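Local coordinates for MamA (Candidatus Magnetobacterium bavaricum, PDB 3VTX), which is a magnetosome-associated tetratricopeptide-repeat protein whose helical hairpins stack into a superhelical scaffold, probably serving protein-protein interactions, at residues Y111-V116 / I127-K132. Residues are numbered along the deposited sequence; the frame is centred on the assembly and turned at random.
Sequences YKLGLV and IEAYEK
Ala129 and Tyr130 are the two bumps of segment 127-132, part of helix 123-136, and both enter the hollow at Gly114 on segment 111-116, part of helix 107-119. The alpha carbons of Gly114 and Ala129 lie 5.0 Å apart, and the segment axes approach to 7.8 Å at 159°. Ala129 directs its methyl toward the glycine backbone, with CB 3.6 Å from both N and CA of Gly114; the Leu113 side chain borders it loosely.

Beside it the Tyr130 ring slides past the glycine. With CG anti to the carbonyl carbon (chi1 -58°), the ring swings across the gap from a CB that does not itself face the partner, and CE1 rests 3.5 Å from Gly114 C, directly on bare backbone. Tyr111 walls the groove on one flank: its CB starts away from the partner helix, but with CG anti to the backbone N (chi1 -170°) the ring brings CD1 within 3.6 Å of Tyr130 CD1. The rings meet obliquely, planes 47° apart. Farther out, Leu115 CD2 packs 3.5 Å from Tyr130 OH, its side chain lying roughly at right angles to that of the tyrosine.

Both segments belong to one tetratricopeptide repeat, whose two antiparallel helices approach here through Gly114 and Ala129; a small residue at this place in the first helix is characteristic of the motif. Ser146 and Arg142 of helix 141-153 hydrogen-bond Tyr111 OH, tying the groove wall to the following helix. The chemistry implies cohesion largely through complementary shape and apolar and aromatic contact.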
loop_
_atom_site.group_PDB
_atom_site.type_symbol
_atom_site.label_atom_id
_atom_site.label_comp_id
_atom_site.label_asym_id
_atom_site.label_seq_id
_atom_site.Cartn_x
_atom_site.Cartn_y
_atom_site.Cartn_z
ATOM N N TYR A 111 -3.170 -4.080 -6.246
ATOM C CA TYR A 111 -4.488 -3.849 -5.593
ATOM C C TYR A 111 -4.688 -2.355 -5.321
ATOM O O TYR A 111 -5.693 -1.768 -5.737
ATOM C CB TYR A 111 -4.725 -4.684 -4.362
ATOM C CG TYR A 111 -6.137 -4.620 -3.856
ATOM C CD1 TYR A 111 -7.164 -4.960 -4.710
ATOM C CD2 TYR A 111 -6.437 -4.135 -2.629
ATOM C CE1 TYR A 111 -8.503 -4.863 -4.299
ATOM C CE2 TYR A 111 -7.783 -4.010 -2.209
ATOM C CZ TYR A 111 -8.776 -4.392 -3.066
ATOM O OH TYR A 111 -10.086 -4.273 -2.621
ATOM N N LYS A 112 -3.694 -1.726 -4.736
ATOM C CA LYS A 112 -3.768 -0.281 -4.485
ATOM C C LYS A 112 -3.939 0.511 -5.781
ATOM O O LYS A 112 -4.733 1.500 -5.843
ATOM C CB LYS A 112 -2.528 0.243 -3.714
ATOM C CG LYS A 112 -2.442 -0.092 -2.224
ATOM C CD LYS A 112 -3.337 0.710 -1.247
ATOM C CE LYS A 112 -2.618 0.881 0.129
ATOM N NZ LYS A 112 -3.524 1.527 1.133
ATOM N N LEU A 113 -3.221 0.129 -6.852
ATOM C CA LEU A 113 -3.294 0.803 -8.131
ATOM C C LEU A 113 -4.689 0.693 -8.672
ATOM O O LEU A 113 -5.258 1.661 -9.155
ATOM C CB LEU A 113 -2.276 0.165 -9.146
ATOM C CG LEU A 113 -2.362 0.797 -10.505
ATOM C CD1 LEU A 113 -1.872 2.323 -10.528
ATOM C CD2 LEU A 113 -1.450 -0.089 -11.458
ATOM N N GLY A 114 -5.269 -0.479 -8.515
ATOM C CA GLY A 114 -6.649 -0.673 -8.915
ATOM C C GLY A 114 -7.647 0.206 -8.134
ATOM O O GLY A 114 -8.558 0.834 -8.741
ATOM N N LEU A 115 -7.413 0.332 -6.826
ATOM C CA LEU A 115 -8.236 1.175 -5.969
ATOM C C LEU A 115 -8.122 2.616 -6.453
ATOM O O LEU A 115 -9.157 3.348 -6.543
ATOM C CB LEU A 115 -7.841 1.087 -4.513
ATOM C CG LEU A 115 -8.157 -0.268 -3.865
ATOM C CD1 LEU A 115 -7.637 -0.195 -2.404
ATOM C CD2 LEU A 115 -9.684 -0.688 -3.874
ATOM N N VAL A 116 -6.925 3.064 -6.747
ATOM C CA VAL A 116 -6.716 4.435 -7.209
ATOM C C VAL A 116 -7.479 4.652 -8.565
ATOM O O VAL A 116 -8.281 5.627 -8.673
ATOM C CB VAL A 116 -5.257 4.790 -7.342
ATOM C CG1 VAL A 116 -5.089 6.269 -7.860
ATOM C CG2 VAL A 116 -4.524 4.681 -6.048
ATOM N N ILE A 127 -9.965 -2.850 -13.291
ATOM C CA ILE A 127 -10.217 -4.269 -13.451
ATOM C C ILE A 127 -8.886 -4.971 -13.837
ATOM O O ILE A 127 -8.626 -6.074 -13.333
ATOM C CB ILE A 127 -11.353 -4.528 -14.400
ATOM C CG1 ILE A 127 -12.660 -4.026 -13.785
ATOM C CG2 ILE A 127 -11.396 -6.070 -14.774
ATOM C CD1 ILE A 127 -13.823 -3.752 -14.826
ATOM N N GLU A 128 -8.115 -4.396 -14.750
ATOM C CA GLU A 128 -6.841 -5.027 -15.168
ATOM C C GLU A 128 -5.938 -5.257 -13.933
ATOM O O GLU A 128 -5.416 -6.357 -13.718
ATOM C CB GLU A 128 -6.168 -4.124 -16.218
ATOM C CG GLU A 128 -4.771 -4.583 -16.738
ATOM C CD GLU A 128 -4.237 -3.665 -17.852
ATOM O OE1 GLU A 128 -4.488 -2.413 -17.880
ATOM O OE2 GLU A 128 -3.551 -4.221 -18.697
ATOM N N ALA A 129 -5.835 -4.241 -13.068
ATOM C CA ALA A 129 -4.959 -4.320 -11.882
ATOM C C ALA A 129 -5.530 -5.329 -10.883
ATOM O O ALA A 129 -4.828 -6.126 -10.238
ATOM C CB ALA A 129 -4.876 -2.911 -11.175
ATOM N N TYR A 130 -6.851 -5.322 -10.691
ATOM C CA TYR A 130 -7.425 -6.323 -9.793
ATOM C C TYR A 130 -7.269 -7.797 -10.284
ATOM O O TYR A 130 -7.129 -8.714 -9.444
ATOM C CB TYR A 130 -8.923 -6.086 -9.549
ATOM C CG TYR A 130 -9.306 -4.737 -8.968
ATOM C CD1 TYR A 130 -8.586 -4.178 -7.942
ATOM C CD2 TYR A 130 -10.472 -4.059 -9.416
ATOM C CE1 TYR A 130 -9.008 -2.962 -7.344
ATOM C CE2 TYR A 130 -10.889 -2.817 -8.843
ATOM C CZ TYR A 130 -10.101 -2.273 -7.850
ATOM O OH TYR A 130 -10.563 -1.148 -7.186
ATOM N N GLU A 131 -7.410 -7.985 -11.593
ATOM C CA GLU A 131 -7.234 -9.282 -12.227
ATOM C C GLU A 131 -5.806 -9.758 -11.946
ATOM O O GLU A 131 -5.602 -10.938 -11.576
ATOM C CB GLU A 131 -7.519 -9.177 -13.721
ATOM C CG GLU A 131 -9.015 -9.152 -13.991
ATOM C CD GLU A 131 -9.385 -9.017 -15.423
ATOM O OE1 GLU A 131 -8.545 -8.538 -16.226
ATOM O OE2 GLU A 131 -10.536 -9.405 -15.761
ATOM N N LYS A 132 -4.860 -8.836 -12.039
ATOM C CA LYS A 132 -3.453 -9.193 -11.773
ATOM C C LYS A 132 -3.323 -9.555 -10.344
ATOM O O LYS A 132 -2.624 -10.493 -10.034
ATOM C CB LYS A 132 -2.507 -8.064 -12.116
ATOM C CG LYS A 132 -1.068 -8.396 -12.140
ATOM C CD LYS A 132 -0.668 -9.295 -13.336
ATOM C CE LYS A 132 0.842 -9.679 -13.183
ATOM N NZ LYS A 132 1.217 -10.849 -14.060
#